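Local coordinates for phosphate transporter (Thermotoga maritima MSB8, PDB 6L85), which probably imports phosphate across the cell membrane, coupling its uptake to sodium ions, at residues I13-I18 against A260-P265. Sequence-based numbering, arbitrary orientation.
Sequences IMAFSI and ANAAGP
Ala262 pushes its methyl group between Met14 and Ala15, with CB 3.9 Å from Ala15 CB and 3.9 Å from Met14 CG. Beside it, the thioether chain of Met14 leaves its helix with CG anti to the backbone N (chi1 177°), which carries CG to 3.7 Å from Asn261 O; the bend at chi2 (73°), with chi3 extended beyond it, then brings CE beside the same asparagine, 3.8 Å from its O. The Ile18 side chain reaches across from the next turn and crosses that of Asn261 at about a right angle, Ile18 CD1 lying 3.6 Å from Asn261 CB. Segments 13-18 and 260-265, on helices 2-32 and 260-275, run antiparallel at 169° with axes 8.6 Å apart at closest approach, a buried packing with no hydrogen bond across it inside the all-helical transporter. Asn261 presents CB and its backbone O to segment 13-18, while its amide ND2 hydrogen-bonds to Thr106 OG1 and Thr107 OG1, the latter residue a ligand of a bound sodium ion. An alanine in place of Met14 would probably open a gap beside Asn261 and Ala262 and strip contacts from Leu87, Ser91 and Ile110 on the neighbouring helices. Within segment 13-18, Met14 O accepts from Ile18 N and also from Ser17 OG, the latter 2.8 Å away.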
ATOM      1  N   ILE B  13     -17.176   3.024  19.410  1.00 40.26           N
ATOM      2  CA  ILE B  13     -16.590   3.464  20.677  1.00 41.79           C
ATOM      3  C   ILE B  13     -15.472   2.515  21.119  1.00 38.46           C
ATOM      4  O   ILE B  13     -14.399   2.946  21.559  1.00 39.78           O
ATOM      5  CB  ILE B  13     -17.698   3.591  21.738  1.00 42.99           C
ATOM      6  CG1 ILE B  13     -18.644   4.740  21.358  1.00 45.92           C
ATOM      7  CG2 ILE B  13     -17.099   3.762  23.132  1.00 42.28           C
ATOM      8  CD1 ILE B  13     -19.814   4.908  22.330  1.00 47.54           C
ATOM      9  N   MET B  14     -15.704   1.210  21.003  1.00 38.19           N
ATOM     10  CA  MET B  14     -14.659   0.253  21.329  1.00 36.83           C
ATOM     11  C   MET B  14     -13.413   0.470  20.467  1.00 36.20           C
ATOM     12  O   MET B  14     -12.286   0.470  20.976  1.00 36.22           O
ATOM     13  CB  MET B  14     -15.206  -1.161  21.161  1.00 35.69           C
ATOM     14  CG  MET B  14     -14.200  -2.229  21.394  1.00 32.45           C
ATOM     15  SD  MET B  14     -13.805  -2.412  23.148  1.00 35.96           S
ATOM     16  CE  MET B  14     -12.428  -3.537  23.034  1.00 30.06           C
ATOM     17  N   ALA B  15     -13.601   0.638  19.145  1.00 38.45           N
ATOM     18  CA  ALA B  15     -12.469   0.833  18.238  1.00 36.98           C
ATOM     19  C   ALA B  15     -11.708   2.114  18.572  1.00 35.67           C
ATOM     20  O   ALA B  15     -10.463   2.136  18.587  1.00 36.99           O
ATOM     21  CB  ALA B  15     -12.983   0.857  16.792  1.00 34.84           C
ATOM     22  N   PHE B  16     -12.452   3.193  18.837  1.00 35.61           N
ATOM     23  CA  PHE B  16     -11.865   4.452  19.286  1.00 35.59           C
ATOM     24  C   PHE B  16     -10.995   4.244  20.523  1.00 39.64           C
ATOM     25  O   PHE B  16      -9.866   4.754  20.600  1.00 39.95           O
ATOM     26  CB  PHE B  16     -12.996   5.447  19.562  1.00 39.49           C
ATOM     27  CG  PHE B  16     -12.524   6.837  19.860  1.00 40.82           C
ATOM     28  CD1 PHE B  16     -12.118   7.185  21.135  1.00 41.37           C
ATOM     29  CD2 PHE B  16     -12.482   7.798  18.860  1.00 45.17           C
ATOM     30  CE1 PHE B  16     -11.666   8.460  21.419  1.00 41.87           C
ATOM     31  CE2 PHE B  16     -12.039   9.082  19.136  1.00 46.95           C
ATOM     32  CZ  PHE B  16     -11.621   9.406  20.423  1.00 44.33           C
ATOM     33  N   SER B  17     -11.500   3.466  21.499  1.00 40.15           N
ATOM     34  CA  SER B  17     -10.750   3.242  22.736  1.00 36.60           C
ATOM     35  C   SER B  17      -9.481   2.437  22.480  1.00 34.59           C
ATOM     36  O   SER B  17      -8.436   2.700  23.100  1.00 38.96           O
ATOM     37  CB  SER B  17     -11.662   2.568  23.780  1.00 43.46           C
ATOM     38  OG  SER B  17     -11.700   1.153  23.667  1.00 38.74           O
ATOM     39  N   ILE B  18      -9.534   1.491  21.536  1.00 36.10           N
ATOM     40  CA  ILE B  18      -8.325   0.751  21.149  1.00 35.33           C
ATOM     41  C   ILE B  18      -7.265   1.698  20.573  1.00 37.12           C
ATOM     42  O   ILE B  18      -6.088   1.663  20.966  1.00 36.93           O
ATOM     43  CB  ILE B  18      -8.680  -0.362  20.144  1.00 35.97           C
ATOM     44  CG1 ILE B  18      -9.574  -1.423  20.787  1.00 37.20           C
ATOM     45  CG2 ILE B  18      -7.428  -0.978  19.546  1.00 30.06           C
ATOM     46  CD1 ILE B  18     -10.223  -2.388  19.785  1.00 32.98           C
ATOM     47  N   ALA B 260     -10.093  -6.909  15.339  1.00 30.06           N
ATOM     48  CA  ALA B 260     -10.975  -7.949  15.873  1.00 33.85           C
ATOM     49  C   ALA B 260     -11.636  -7.573  17.196  1.00 34.98           C
ATOM     50  O   ALA B 260     -12.786  -7.956  17.422  1.00 36.70           O
ATOM     51  CB  ALA B 260     -10.206  -9.261  16.062  1.00 35.60           C
ATOM     52  N   ASN B 261     -10.955  -6.829  18.072  1.00 30.51           N
ATOM     53  CA  ASN B 261     -11.558  -6.575  19.381  1.00 35.23           C
ATOM     54  C   ASN B 261     -12.819  -5.728  19.285  1.00 35.21           C
ATOM     55  O   ASN B 261     -13.646  -5.739  20.214  1.00 32.40           O
ATOM     56  CB  ASN B 261     -10.563  -5.919  20.335  1.00 30.06           C
ATOM     57  CG  ASN B 261      -9.272  -6.697  20.451  1.00 30.06           C
ATOM     58  OD1 ASN B 261      -9.218  -7.911  20.155  1.00 36.35           O
ATOM     59  ND2 ASN B 261      -8.233  -6.028  20.903  1.00 30.06           N
ATOM     60  N   ALA B 262     -12.985  -4.998  18.184  1.00 34.67           N
ATOM     61  CA  ALA B 262     -14.234  -4.299  17.908  1.00 35.70           C
ATOM     62  C   ALA B 262     -15.034  -4.943  16.788  1.00 36.34           C
ATOM     63  O   ALA B 262     -16.265  -4.978  16.863  1.00 35.81           O
ATOM     64  CB  ALA B 262     -13.962  -2.832  17.566  1.00 38.43           C
ATOM     65  N   ALA B 263     -14.360  -5.498  15.777  1.00 36.37           N
ATOM     66  CA  ALA B 263     -15.038  -6.011  14.591  1.00 37.62           C
ATOM     67  C   ALA B 263     -15.647  -7.394  14.816  1.00 36.96           C
ATOM     68  O   ALA B 263     -16.657  -7.720  14.171  1.00 35.45           O
ATOM     69  CB  ALA B 263     -14.074  -6.043  13.397  1.00 30.06           C
ATOM     70  N   GLY B 264     -15.040  -8.234  15.663  1.00 31.85           N
ATOM     71  CA  GLY B 264     -15.609  -9.518  15.995  1.00 33.93           C
ATOM     72  C   GLY B 264     -16.988  -9.409  16.617  1.00 34.54           C
ATOM     73  O   GLY B 264     -17.955  -9.986  16.115  1.00 36.91           O
ATOM     74  N   PRO B 265     -17.127  -8.643  17.708  1.00 37.25           N
ATOM     75  CA  PRO B 265     -18.472  -8.503  18.300  1.00 34.35           C
ATOM     76  C   PRO B 265     -19.478  -7.898  17.345  1.00 35.76           C
ATOM     77  O   PRO B 265     -20.619  -8.390  17.249  1.00 39.23           O
ATOM     78  CB  PRO B 265     -18.222  -7.620  19.536  1.00 34.57           C
ATOM     79  CG  PRO B 265     -16.781  -7.918  19.916  1.00 36.20           C
ATOM     80  CD  PRO B 265     -16.084  -8.034  18.565  1.00 36.49           C
TER